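Local atomic coordinates of M32 carboxypeptidase (Pyrococcus furiosus, PDB entry 1KA2), a protein that acts as a metal-dependent carboxypeptidase, releasing amino acids one after another from the C-terminus of peptides with broad specificity, though not proline, glycine, aspartate or glutamate. Residues A[200-206]-A[329-333]; A[436-441]-A[455-459]; A[425-429]-A[485-490]; A[139-143]-A[373-377]; A[218-223]-A[315-319]. All blocks are in the same frame, centred on the assembly; numbering follows the deposited sequence.

Contact 1 of 5, residues A[200-206]-A[329-333]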
# COMPACT_ATOMS: atom_id res chain seq x y z
N HIS A 200 -38.75 8.14 -2.93
CA HIS A 200 -38.92 7.71 -4.31
C HIS A 200 -38.79 6.19 -4.38
O HIS A 200 -38.00 5.59 -3.65
CB HIS A 200 -37.85 8.36 -5.20
CG HIS A 200 -38.17 8.31 -6.66
ND1 HIS A 200 -38.94 9.26 -7.29
CD2 HIS A 200 -37.87 7.38 -7.60
CE1 HIS A 200 -39.11 8.92 -8.55
NE2 HIS A 200 -38.48 7.78 -8.77
N PRO A 201 -39.57 5.54 -5.27
CA PRO A 201 -39.49 4.08 -5.38
C PRO A 201 -38.11 3.56 -5.81
O PRO A 201 -37.75 2.43 -5.49
CB PRO A 201 -40.61 3.75 -6.38
CG PRO A 201 -40.72 4.99 -7.22
CD PRO A 201 -40.59 6.09 -6.18
N LEU A 202 -37.36 4.40 -6.52
CA LEU A 202 -36.02 4.02 -6.98
C LEU A 202 -35.08 3.71 -5.81
O LEU A 202 -34.04 3.07 -5.99
CB LEU A 202 -35.44 5.13 -7.86
CG LEU A 202 -35.93 5.13 -9.31
CD1 LEU A 202 -35.43 6.36 -10.06
CD2 LEU A 202 -35.45 3.84 -9.99
N GLU A 203 -35.45 4.15 -4.61
CA GLU A 203 -34.65 3.89 -3.41
C GLU A 203 -34.67 2.41 -3.06
O GLU A 203 -33.74 1.91 -2.42
CB GLU A 203 -35.19 4.66 -2.21
CG GLU A 203 -35.21 6.16 -2.35
CD GLU A 203 -35.44 6.84 -1.02
OE1 GLU A 203 -35.61 8.08 -1.01
OE2 GLU A 203 -35.43 6.15 0.03
N LYS A 204 -35.72 1.72 -3.47
CA LYS A 204 -35.86 0.30 -3.16
C LYS A 204 -35.33 -0.63 -4.24
O LYS A 204 -35.08 -1.81 -3.99
CB LYS A 204 -37.33 -0.02 -2.87
CG LYS A 204 -37.85 0.67 -1.61
CD LYS A 204 -39.34 0.40 -1.35
CE LYS A 204 -39.80 1.10 -0.08
NZ LYS A 204 -41.26 0.96 0.15
N GLU A 205 -35.13 -0.10 -5.44
CA GLU A 205 -34.63 -0.91 -6.52
C GLU A 205 -33.24 -1.48 -6.19
O GLU A 205 -32.30 -0.74 -5.91
CB GLU A 205 -34.59 -0.10 -7.81
CG GLU A 205 -35.96 0.43 -8.28
CD GLU A 205 -36.98 -0.67 -8.58
OE1 GLU A 205 -36.60 -1.86 -8.60
OE2 GLU A 205 -38.17 -0.34 -8.81
N LYS A 206 -33.13 -2.80 -6.22
CA LYS A 206 -31.88 -3.49 -5.95
C LYS A 206 -31.06 -3.62 -7.24
O LYS A 206 -31.61 -3.60 -8.33
CB LYS A 206 -32.14 -4.89 -5.40
CG LYS A 206 -32.71 -4.93 -4.00
CD LYS A 206 -32.83 -6.38 -3.52
CE LYS A 206 -33.30 -6.46 -2.06
NZ LYS A 206 -34.59 -5.75 -1.83
N PHE A 329 -34.36 -2.58 -13.99
CA PHE A 329 -35.48 -1.87 -13.38
C PHE A 329 -35.62 -0.44 -13.88
O PHE A 329 -36.58 0.24 -13.53
CB PHE A 329 -35.33 -1.89 -11.86
CG PHE A 329 -34.05 -1.29 -11.36
CD1 PHE A 329 -33.88 0.09 -11.35
CD2 PHE A 329 -33.03 -2.10 -10.90
CE1 PHE A 329 -32.71 0.65 -10.87
CE2 PHE A 329 -31.85 -1.56 -10.42
CZ PHE A 329 -31.69 -0.18 -10.41
N MET A 330 -34.66 0.03 -14.68
CA MET A 330 -34.75 1.38 -15.21
C MET A 330 -35.75 1.48 -16.35
O MET A 330 -36.13 2.58 -16.74
CB MET A 330 -33.38 1.89 -15.69
CG MET A 330 -32.62 2.68 -14.64
SD MET A 330 -33.57 4.02 -13.92
CE MET A 330 -33.40 5.23 -15.23
N SER A 331 -36.18 0.34 -16.89
CA SER A 331 -37.15 0.38 -17.99
C SER A 331 -38.55 0.78 -17.51
O SER A 331 -39.52 0.67 -18.25
CB SER A 331 -37.18 -0.97 -18.73
OG SER A 331 -37.16 -2.09 -17.86
N ASN A 332 -38.64 1.24 -16.28
CA ASN A 332 -39.91 1.65 -15.70
C ASN A 332 -39.85 3.10 -15.24
O ASN A 332 -40.83 3.62 -14.70
CB ASN A 332 -40.26 0.75 -14.51
CG ASN A 332 -40.55 -0.67 -14.92
OD1 ASN A 332 -41.51 -0.93 -15.64
ND2 ASN A 332 -39.72 -1.60 -14.46
N TYR A 333 -38.70 3.75 -15.43
CA TYR A 333 -38.57 5.14 -15.01
C TYR A 333 -38.08 6.07 -16.11
O TYR A 333 -37.40 5.65 -17.06
CB TYR A 333 -37.65 5.26 -13.79
CG TYR A 333 -38.05 4.39 -12.63
CD1 TYR A 333 -37.63 3.06 -12.57
CD2 TYR A 333 -38.86 4.87 -11.61
CE1 TYR A 333 -38.01 2.23 -11.51
CE2 TYR A 333 -39.24 4.05 -10.54
CZ TYR A 333 -38.81 2.74 -10.50
OH TYR A 333 -39.17 1.94 -9.45
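Glu205 and Phe329 bring the two backbones to 7.0 Å, CA to CA, whereas Leu202 and Tyr333 stay 8.5 Å apart and leave the joining to their side chains. Tyr333 is the centrepiece. Leu202 CD2 sits over the middle of one face of its ring, 3.4 Å from Tyr333 CE1, in a CH-pi contact, while Pro201 CG comes to the rim at Tyr333 CE2, 3.8 Å away. At the far end of the ring Tyr333 OH donates to Glu205 OE2 over 2.6 Å, a short bond that uses the anti lone pair of the carboxylate and lies near the ring plane; the carboxylate itself is turned 72° to that ring. The setting is a pair of interhelical loops of the helical M32 peptidase fold, one between helices 169-192 and 209-223, the other between helices 313-326 and 335-342, each with a short 3-10 turn. Phe329 gives a second platform. Its CG lies between the backbone N and the carbonyl carbon (chi1 58°), which sets the ring against Glu205, with Glu205 CB over its centre, 3.6 Å from Phe329 CD1. The Glu205 chain then bends, placing OE1 3.5 Å from Phe329 CB with the carboxylate almost parallel to the ring, 13° between the planes. Next to these loops, helix 335-342 packs Tyr341 against Leu202 and Val338 against Met330.

Contact 2 of 5, residues A[436-441]-A[455-459]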
# COMPACT_ATOMS: atom_id res chain seq x y z
N HIS A 436 -19.97 32.13 -9.61
CA HIS A 436 -18.79 32.78 -10.13
C HIS A 436 -18.35 32.13 -11.44
O HIS A 436 -17.84 32.80 -12.35
CB HIS A 436 -17.66 32.74 -9.10
CG HIS A 436 -17.81 33.78 -8.03
ND1 HIS A 436 -17.47 35.10 -8.22
CD2 HIS A 436 -18.32 33.69 -6.78
CE1 HIS A 436 -17.76 35.79 -7.13
NE2 HIS A 436 -18.28 34.96 -6.24
N ILE A 437 -18.55 30.82 -11.55
CA ILE A 437 -18.17 30.13 -12.78
C ILE A 437 -19.28 30.34 -13.80
O ILE A 437 -19.02 30.42 -15.00
CB ILE A 437 -17.94 28.60 -12.56
CG1 ILE A 437 -17.40 27.97 -13.84
CG2 ILE A 437 -19.24 27.92 -12.16
CD1 ILE A 437 -17.03 26.52 -13.71
N LYS A 438 -20.51 30.46 -13.31
CA LYS A 438 -21.67 30.68 -14.16
C LYS A 438 -21.49 32.00 -14.92
O LYS A 438 -22.13 32.22 -15.95
CB LYS A 438 -22.94 30.73 -13.30
CG LYS A 438 -24.22 30.76 -14.07
CD LYS A 438 -24.40 29.51 -14.91
CE LYS A 438 -25.72 29.57 -15.65
NZ LYS A 438 -25.92 28.39 -16.55
N LYS A 439 -20.61 32.85 -14.40
CA LYS A 439 -20.30 34.14 -14.99
C LYS A 439 -19.28 34.01 -16.12
O LYS A 439 -19.46 34.59 -17.19
CB LYS A 439 -19.77 35.10 -13.92
CG LYS A 439 -19.06 36.33 -14.47
CD LYS A 439 -18.73 37.34 -13.38
CE LYS A 439 -17.75 36.79 -12.35
NZ LYS A 439 -17.53 37.75 -11.23
N ASP A 440 -18.21 33.26 -15.89
CA ASP A 440 -17.18 33.08 -16.91
C ASP A 440 -17.58 32.03 -17.94
O ASP A 440 -17.04 32.00 -19.04
CB ASP A 440 -15.85 32.69 -16.28
CG ASP A 440 -15.34 33.72 -15.31
OD1 ASP A 440 -15.53 34.92 -15.60
OD2 ASP A 440 -14.76 33.35 -14.27
N ILE A 441 -18.53 31.17 -17.57
CA ILE A 441 -19.00 30.11 -18.44
C ILE A 441 -20.52 30.03 -18.37
O ILE A 441 -21.08 29.11 -17.77
CB ILE A 441 -18.41 28.74 -18.02
CG1 ILE A 441 -16.90 28.86 -17.82
CG2 ILE A 441 -18.73 27.69 -19.07
CD1 ILE A 441 -16.25 27.59 -17.30
N PRO A 455 -13.33 22.74 -19.73
CA PRO A 455 -13.31 24.15 -19.32
C PRO A 455 -13.66 24.37 -17.85
O PRO A 455 -13.13 25.28 -17.21
CB PRO A 455 -14.31 24.81 -20.29
CG PRO A 455 -15.21 23.68 -20.73
CD PRO A 455 -14.24 22.53 -20.87
N ILE A 456 -14.54 23.53 -17.32
CA ILE A 456 -14.95 23.62 -15.92
C ILE A 456 -13.83 23.13 -15.01
O ILE A 456 -13.64 23.67 -13.92
CB ILE A 456 -16.21 22.78 -15.67
CG1 ILE A 456 -17.40 23.45 -16.37
CG2 ILE A 456 -16.45 22.63 -14.15
CD1 ILE A 456 -18.66 22.64 -16.34
N LYS A 457 -13.12 22.11 -15.46
CA LYS A 457 -12.01 21.57 -14.68
C LYS A 457 -10.88 22.60 -14.66
O LYS A 457 -10.24 22.81 -13.64
CB LYS A 457 -11.51 20.25 -15.30
CG LYS A 457 -12.48 19.08 -15.13
CD LYS A 457 -12.25 17.99 -16.16
CE LYS A 457 -10.88 17.34 -16.00
NZ LYS A 457 -10.65 16.28 -17.03
N ALA A 458 -10.66 23.25 -15.80
CA ALA A 458 -9.61 24.26 -15.91
C ALA A 458 -9.94 25.52 -15.11
O ALA A 458 -9.04 26.17 -14.55
CB ALA A 458 -9.39 24.60 -17.39
N TRP A 459 -11.22 25.88 -15.04
CA TRP A 459 -11.63 27.07 -14.29
C TRP A 459 -11.32 26.82 -12.82
O TRP A 459 -10.79 27.70 -12.14
CB TRP A 459 -13.14 27.32 -14.47
CG TRP A 459 -13.61 28.61 -13.89
CD1 TRP A 459 -13.77 29.80 -14.55
CD2 TRP A 459 -14.01 28.85 -12.53
NE1 TRP A 459 -14.26 30.76 -13.70
CE2 TRP A 459 -14.41 30.21 -12.45
CE3 TRP A 459 -14.07 28.06 -11.38
CZ2 TRP A 459 -14.87 30.78 -11.26
CZ3 TRP A 459 -14.53 28.63 -10.20
CH2 TRP A 459 -14.92 29.98 -10.15
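The indole of Trp459 takes Ile437 on one face and Asp440 at its edge. Ile437 CB stands over the six-membered ring in a CH-pi contact, 3.9 Å from Trp459 CD2, and Ile437 CG1 extends the cover to 3.7 Å from the same CD2. At the pyrrole edge, Trp459 NE1 donates to Asp440 OD2 over 2.7 Å; the bond is almost straight (176° at the hydrogen), its acceptor lies in the indole plane, and it uses the anti lone pair of the carboxylate. One straight in-plane bond and one covered face together probably restrict the rotation of the ring. The extended Ile437 side chain, with CG1 trans to the main-chain nitrogen (chi1 -174°), carries CD1 past the indole to Ile456 CG2, 4.0 Å away, and Ile441 CD1 reaches Pro455 O at 3.9 Å. Lys463 makes a cation-pi contact with Trp459 and a long, weak ion pair with Asp440, so the carboxylate probably feels a positive charge as well as the indole N-H. The arrangement joins the last turn of helix 421-440 to the start of helix 454-465; the axes of segments 436-440 and 455-459 come within 11.2 Å. Phe444 of the intervening helix 444-450 and Phe304 of helix 295-309 both touch Ile437 and Ile456, and Ile481 of helix 473-481 touches Trp459.

Contact 3 of 5, residues A[425-429]-A[485-490]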
# COMPACT_ATOMS: atom_id res chain seq x y z
N ILE A 425 -19.35 24.76 5.45
CA ILE A 425 -18.53 25.68 4.67
C ILE A 425 -18.41 25.17 3.24
O ILE A 425 -18.51 25.95 2.28
CB ILE A 425 -17.12 25.82 5.26
CG1 ILE A 425 -17.19 26.52 6.61
CG2 ILE A 425 -16.22 26.56 4.27
CD1 ILE A 425 -15.84 26.75 7.26
N GLY A 426 -18.17 23.87 3.09
CA GLY A 426 -18.06 23.28 1.77
C GLY A 426 -19.35 23.39 0.98
O GLY A 426 -19.34 23.74 -0.20
N THR A 427 -20.48 23.06 1.61
CA THR A 427 -21.77 23.13 0.92
C THR A 427 -21.99 24.59 0.48
O THR A 427 -22.27 24.86 -0.69
CB THR A 427 -22.96 22.74 1.85
OG1 THR A 427 -23.11 23.74 2.86
CG2 THR A 427 -22.70 21.39 2.51
N LEU A 428 -21.83 25.52 1.41
CA LEU A 428 -22.01 26.94 1.12
C LEU A 428 -21.09 27.37 -0.01
O LEU A 428 -21.54 27.89 -1.04
CB LEU A 428 -21.71 27.79 2.35
CG LEU A 428 -22.50 27.48 3.64
CD1 LEU A 428 -22.38 28.66 4.59
CD2 LEU A 428 -23.97 27.21 3.34
N LEU A 429 -19.80 27.16 0.17
CA LEU A 429 -18.84 27.53 -0.85
C LEU A 429 -19.12 26.93 -2.23
O LEU A 429 -18.74 27.53 -3.25
CB LEU A 429 -17.43 27.12 -0.42
CG LEU A 429 -16.65 28.14 0.40
CD1 LEU A 429 -17.37 28.37 1.71
CD2 LEU A 429 -15.23 27.65 0.65
N MET A 485 -16.50 34.11 1.96
CA MET A 485 -17.63 33.20 1.96
C MET A 485 -18.87 34.00 2.35
O MET A 485 -18.81 34.90 3.18
CB MET A 485 -17.40 32.07 2.98
CG MET A 485 -18.58 31.11 3.12
SD MET A 485 -18.28 29.75 4.26
CE MET A 485 -18.98 30.38 5.77
N ASP A 486 -19.99 33.67 1.72
CA ASP A 486 -21.26 34.33 2.00
C ASP A 486 -22.39 33.33 1.81
O ASP A 486 -22.73 32.95 0.69
CB ASP A 486 -21.48 35.53 1.09
CG ASP A 486 -22.90 36.08 1.18
OD1 ASP A 486 -23.41 36.27 2.30
OD2 ASP A 486 -23.50 36.34 0.11
N ALA A 487 -22.96 32.90 2.93
CA ALA A 487 -24.04 31.93 2.93
C ALA A 487 -25.16 32.25 1.95
O ALA A 487 -25.85 31.34 1.47
CB ALA A 487 -24.61 31.80 4.33
N GLU A 488 -25.36 33.53 1.64
CA GLU A 488 -26.42 33.96 0.73
C GLU A 488 -26.54 33.18 -0.58
O GLU A 488 -27.65 32.92 -1.04
CB GLU A 488 -26.28 35.45 0.41
CG GLU A 488 -26.67 36.39 1.55
CD GLU A 488 -28.11 36.21 1.98
OE1 GLU A 488 -28.97 35.99 1.09
OE2 GLU A 488 -28.38 36.29 3.20
N TYR A 489 -25.40 32.80 -1.16
CA TYR A 489 -25.41 32.06 -2.42
C TYR A 489 -26.10 30.71 -2.32
O TYR A 489 -26.86 30.32 -3.21
CB TYR A 489 -24.00 31.86 -2.95
CG TYR A 489 -23.38 33.12 -3.49
CD1 TYR A 489 -22.56 33.92 -2.69
CD2 TYR A 489 -23.61 33.52 -4.80
CE1 TYR A 489 -22.00 35.08 -3.19
CE2 TYR A 489 -23.06 34.69 -5.31
CZ TYR A 489 -22.25 35.46 -4.50
OH TYR A 489 -21.68 36.60 -4.99
N PHE A 490 -25.82 29.99 -1.24
CA PHE A 490 -26.43 28.69 -1.03
C PHE A 490 -27.95 28.82 -0.99
O PHE A 490 -28.67 27.97 -1.50
CB PHE A 490 -25.93 28.06 0.28
CG PHE A 490 -26.44 26.66 0.51
CD1 PHE A 490 -25.96 25.59 -0.26
CD2 PHE A 490 -27.41 26.41 1.48
CE1 PHE A 490 -26.45 24.30 -0.06
CE2 PHE A 490 -27.90 25.12 1.68
CZ PHE A 490 -27.41 24.06 0.91
O HOH W 1 -23.32 30.23 -0.05
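Met485 reaches across to helix 421-440 and can be followed atom by atom. Its CB and CG run past Leu429, whose CD1 is doubtfully placed, so the shortest approaches there carry little weight. SD then arrives beside Ile425 CG2 at 3.8 Å. A bend at the last torsion (chi3 95°) turns CE toward Leu428 CD1, 4.0 Å away. Leu428 is forked between partners: CD1 also meets Ala487 CB at 3.9 Å, while CD2 presses on Phe490 CB at 3.7 Å, the two side chains crossing at about a right angle. Thr427 OG1 lies over one face of the Phe490 ring, but it is hydrogen-bonded to Thr424 O and takes a hydrogen bond from Asn360 ND2. The polar link between the backbones is a water. It accepts from Phe490 N at 2.8 Å and donates to Leu428 O at 3.1 Å and Asp486 O at 2.9 Å; further acceptors lie nearby, so the two donated bonds probably share the water's protons with them. Asp486 OD1 adds a weak capping bond to Glu488 N, 3.4 Å long, at the entry to the last helix of the chain, 488-498. The buried joint thus seats that helix on helix 421-440, with helix 169-192 packing on Met485, Ala487 and Phe490, helix 359-375 supplying Asn360, and helix 295-309, which carries the metal ligand Glu299, touching Thr427 and Leu429.

Contact 4 of 5, residues A[139-143]-A[373-377]; sequences ISLAK and MVSEE
Lys143 crosses to the end of helix 359-375 and donates both hydrogen bonds that join the two segments. Its ammonium donates to Met373 O and to Glu376 O, NZ standing 3.0 Å from each oxygen. Both bonds are tilted by about 30° from the planes of their carbonyls, and they approach at different angles, 130° at Met373 O and 151° at Glu376 O. Bends at the last two torsions curl the chain so that NZ meets these carbonyls where the helix is finishing. A positive charge at a helix C-terminus is probably favoured by the helix dipole. Glu377 adds a negative group nearby without touching, its OE1 5.5 Å from Lys143 NZ. The hydroxyl of Ser375 finds its partner in its own helix, at Arg371 O. Apolar groups line the approach: Ile139 CG2 packs on Met373 O at 3.4 Å, Ile139 CG1 meets Met373 CE at 3.8 Å, and the two prongs of Val374 divide, CG1 going to Lys143 CG at 4.0 Å and CG2 to Ala142 CB at 4.1 Å. Helix 132-149 therefore fastens the closing turn of helix 359-375 through the two bonds of Lys143 to backbone carbonyls at its C-terminal end. Leu159 of helix 155-163 packs on Ala142 and Val374, and helix 102-124 takes up Leu141.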
# COMPACT_ATOMS: atom_id res chain seq x y z
N ILE A 139 -14.59 16.01 26.61
CA ILE A 139 -14.91 17.43 26.73
C ILE A 139 -13.77 18.12 27.49
O ILE A 139 -13.33 19.21 27.12
CB ILE A 139 -16.26 17.64 27.47
CG1 ILE A 139 -17.42 17.36 26.51
CG2 ILE A 139 -16.36 19.07 28.00
CD1 ILE A 139 -18.77 17.25 27.17
N SER A 140 -13.27 17.47 28.53
CA SER A 140 -12.18 18.04 29.31
C SER A 140 -10.93 18.18 28.45
O SER A 140 -10.21 19.17 28.57
CB SER A 140 -11.87 17.18 30.53
OG SER A 140 -10.87 17.79 31.33
N LEU A 141 -10.66 17.19 27.61
CA LEU A 141 -9.48 17.23 26.73
C LEU A 141 -9.60 18.37 25.71
O LEU A 141 -8.62 19.06 25.42
CB LEU A 141 -9.32 15.90 26.00
CG LEU A 141 -9.09 14.65 26.87
CD1 LEU A 141 -9.05 13.42 25.97
CD2 LEU A 141 -7.79 14.77 27.67
N ALA A 142 -10.80 18.57 25.18
CA ALA A 142 -11.05 19.64 24.21
C ALA A 142 -10.76 21.01 24.82
O ALA A 142 -10.09 21.84 24.19
CB ALA A 142 -12.50 19.58 23.74
N LYS A 143 -11.26 21.26 26.03
CA LYS A 143 -11.03 22.54 26.70
C LYS A 143 -9.54 22.72 26.93
O LYS A 143 -8.98 23.77 26.61
CB LYS A 143 -11.79 22.59 28.02
CG LYS A 143 -13.31 22.69 27.89
CD LYS A 143 -14.00 22.10 29.11
CE LYS A 143 -14.79 23.13 29.89
NZ LYS A 143 -15.93 23.68 29.11
N MET A 373 -20.31 22.93 25.06
CA MET A 373 -19.44 21.95 25.72
C MET A 373 -18.05 22.47 26.10
O MET A 373 -17.50 22.11 27.14
CB MET A 373 -19.28 20.72 24.80
CG MET A 373 -20.53 19.85 24.66
SD MET A 373 -20.65 18.99 23.07
CE MET A 373 -19.22 17.93 23.19
N VAL A 374 -17.49 23.31 25.25
CA VAL A 374 -16.16 23.86 25.48
C VAL A 374 -16.19 25.25 26.14
O VAL A 374 -15.17 25.72 26.66
CB VAL A 374 -15.38 23.90 24.15
CG1 VAL A 374 -13.99 24.45 24.37
CG2 VAL A 374 -15.32 22.49 23.59
N SER A 375 -17.35 25.90 26.11
CA SER A 375 -17.50 27.24 26.71
C SER A 375 -18.00 27.18 28.15
O SER A 375 -17.26 27.47 29.09
CB SER A 375 -18.49 28.09 25.92
OG SER A 375 -18.02 28.36 24.62
N GLU A 376 -19.27 26.83 28.32
CA GLU A 376 -19.86 26.75 29.64
C GLU A 376 -19.50 25.40 30.25
O GLU A 376 -18.72 24.65 29.66
CB GLU A 376 -21.38 26.89 29.53
CG GLU A 376 -22.01 27.66 30.68
CD GLU A 376 -21.62 29.13 30.66
OE1 GLU A 376 -21.98 29.86 31.61
OE2 GLU A 376 -20.96 29.55 29.68
N GLU A 377 -20.03 25.10 31.43
CA GLU A 377 -19.74 23.81 32.07
C GLU A 377 -20.87 22.86 31.70
O GLU A 377 -21.77 22.60 32.50
CB GLU A 377 -19.63 23.98 33.59
CG GLU A 377 -19.76 22.70 34.43
CD GLU A 377 -18.76 21.62 34.03
OE1 GLU A 377 -17.54 21.89 34.02
OE2 GLU A 377 -19.22 20.49 33.72

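Contact 5 of 5, residues A[218-223]-A[315-319]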
# COMPACT_ATOMS: atom_id res chain seq x y z
N TRP A 218 -18.07 4.55 -16.20
CA TRP A 218 -18.44 5.38 -17.35
C TRP A 218 -18.45 6.86 -16.98
O TRP A 218 -18.00 7.70 -17.75
CB TRP A 218 -19.82 4.98 -17.85
CG TRP A 218 -20.24 5.66 -19.13
CD1 TRP A 218 -19.99 5.23 -20.41
CD2 TRP A 218 -21.02 6.86 -19.25
NE1 TRP A 218 -20.58 6.08 -21.31
CE2 TRP A 218 -21.22 7.08 -20.64
CE3 TRP A 218 -21.58 7.76 -18.33
CZ2 TRP A 218 -21.96 8.17 -21.13
CZ3 TRP A 218 -22.31 8.84 -18.82
CH2 TRP A 218 -22.49 9.04 -20.20
N ILE A 219 -18.99 7.17 -15.80
CA ILE A 219 -19.04 8.56 -15.38
C ILE A 219 -17.64 9.10 -15.14
O ILE A 219 -17.31 10.22 -15.56
CB ILE A 219 -19.89 8.72 -14.09
CG1 ILE A 219 -21.35 8.38 -14.40
CG2 ILE A 219 -19.75 10.14 -13.54
CD1 ILE A 219 -22.29 8.52 -13.22
N LEU A 220 -16.78 8.32 -14.48
CA LEU A 220 -15.44 8.81 -14.23
C LEU A 220 -14.66 9.05 -15.53
O LEU A 220 -13.87 10.00 -15.61
CB LEU A 220 -14.69 7.85 -13.31
CG LEU A 220 -15.17 7.90 -11.85
CD1 LEU A 220 -14.40 6.90 -11.01
CD2 LEU A 220 -15.00 9.32 -11.28
N GLN A 221 -14.88 8.23 -16.56
CA GLN A 221 -14.19 8.44 -17.83
C GLN A 221 -14.77 9.69 -18.51
O GLN A 221 -14.07 10.41 -19.22
CB GLN A 221 -14.35 7.23 -18.74
CG GLN A 221 -14.08 5.91 -18.03
CD GLN A 221 -14.14 4.70 -18.97
OE1 GLN A 221 -13.10 4.15 -19.33
NE2 GLN A 221 -15.33 4.29 -19.36
N LYS A 222 -16.06 9.95 -18.27
CA LYS A 222 -16.68 11.13 -18.84
C LYS A 222 -16.10 12.37 -18.21
O LYS A 222 -16.02 13.42 -18.84
CB LYS A 222 -18.20 11.08 -18.66
CG LYS A 222 -18.88 10.18 -19.65
CD LYS A 222 -18.55 10.61 -21.08
CE LYS A 222 -19.03 9.58 -22.08
NZ LYS A 222 -18.65 9.96 -23.48
N PHE A 223 -15.69 12.25 -16.94
CA PHE A 223 -15.09 13.36 -16.21
C PHE A 223 -13.61 13.50 -16.57
O PHE A 223 -12.97 14.50 -16.24
CB PHE A 223 -15.17 13.14 -14.69
CG PHE A 223 -16.55 13.35 -14.10
CD1 PHE A 223 -17.57 13.94 -14.84
CD2 PHE A 223 -16.80 13.00 -12.77
CE1 PHE A 223 -18.82 14.18 -14.27
CE2 PHE A 223 -18.05 13.24 -12.19
CZ PHE A 223 -19.06 13.82 -12.94
N PHE A 315 -26.85 16.62 -15.69
CA PHE A 315 -26.05 15.45 -15.36
C PHE A 315 -26.94 14.20 -15.46
O PHE A 315 -26.52 13.14 -15.90
CB PHE A 315 -25.45 15.56 -13.94
CG PHE A 315 -24.53 14.42 -13.58
CD1 PHE A 315 -23.24 14.37 -14.08
CD2 PHE A 315 -25.00 13.37 -12.79
CE1 PHE A 315 -22.42 13.27 -13.83
CE2 PHE A 315 -24.19 12.26 -12.53
CZ PHE A 315 -22.88 12.22 -13.05
N VAL A 316 -28.21 14.36 -15.08
CA VAL A 316 -29.16 13.26 -15.13
C VAL A 316 -29.42 12.81 -16.57
O VAL A 316 -29.51 11.60 -16.85
CB VAL A 316 -30.50 13.64 -14.45
CG1 VAL A 316 -31.61 12.66 -14.88
CG2 VAL A 316 -30.31 13.64 -12.93
N GLU A 317 -29.57 13.77 -17.48
CA GLU A 317 -29.81 13.47 -18.89
C GLU A 317 -28.59 12.79 -19.49
O GLU A 317 -28.71 11.85 -20.26
CB GLU A 317 -30.12 14.74 -19.69
CG GLU A 317 -31.45 15.38 -19.34
CD GLU A 317 -31.65 16.74 -20.00
OE1 GLU A 317 -32.71 17.35 -19.78
OE2 GLU A 317 -30.73 17.17 -20.74
N LEU A 318 -27.41 13.26 -19.10
CA LEU A 318 -26.14 12.71 -19.58
C LEU A 318 -25.92 11.24 -19.22
O LEU A 318 -25.41 10.46 -20.03
CB LEU A 318 -24.98 13.53 -19.02
CG LEU A 318 -23.59 12.90 -19.20
CD1 LEU A 318 -23.28 12.77 -20.70
CD2 LEU A 318 -22.55 13.76 -18.47
N ILE A 319 -26.29 10.88 -18.00
CA ILE A 319 -26.10 9.52 -17.50
C ILE A 319 -27.31 8.61 -17.73
O ILE A 319 -27.19 7.37 -17.71
CB ILE A 319 -25.81 9.55 -15.98
CG1 ILE A 319 -24.86 10.69 -15.65
CG2 ILE A 319 -25.21 8.22 -15.52
CD1 ILE A 319 -23.58 10.71 -16.46
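Phe223 and Ile219, two residues that touch helix 313-326, are tied by the backbone bond from Phe223 N to Ile219 O, 2.9 Å long; a weak second bond to Leu220 O also holds this N-H, and Phe223 O takes a bond from Lys457 NZ. Across the two segments the touching is done mainly by carbon. Ile219 CD1 fits between Ile319 CG2, 3.7 Å away, and Phe315 CZ at 3.8 Å, and the Ile219 side chain crosses both at about a right angle. Phe315, its ring carried outward by a trans first torsion (chi1 -176°), brings CE1 to 3.5 Å from Phe223 CZ. The two rings meet rim to rim with planes at 41°, neither lying over the other. On the other side of Ile219, the indole of Trp218 touches Ile319 CD1 with its edge, CZ3 to CD1 3.3 Å, and Trp218 CH2 lies 3.8 Å from Leu318 CD1 and 3.3 Å from Leu318 O. Such interlocking of branched and aromatic side chains joins helix 209-223 to helix 313-326 in the helical M32 fold, their short segments crossing at 116°. Phe223 also meets Phe271, Trp305 and Phe453, which extends the aromatic cluster toward helix 261-278, the helix with the HEXXH motif. Between these segments the contacts are apolar or carbon against a carbonyl, so the joint probably relies on shape complementarity and burial of apolar surface.

Contacts 2 and 3 share helix 421-440: their centres are about 17 Å apart, and they meet where His436 NE2 lies 4.0 Å from Tyr489 OH. Contact 2 also touches contact 5, with Lys457 NZ 3.0 Å from Phe223 O in a probable hydrogen bond, so these three form a continuous series of contacts. Contact 3 comes closest to the metal site: the side chain of Thr427 is about 6 Å from that of Glu299 and about 10 Å from the bound magnesium. The side chain of Phe223 in contact 5 is about 9 Å from that of His269. Contacts 1, 2 and 4 lie away from the annotated sites; 1 and 4 are about 47 Å apart, centre to centre.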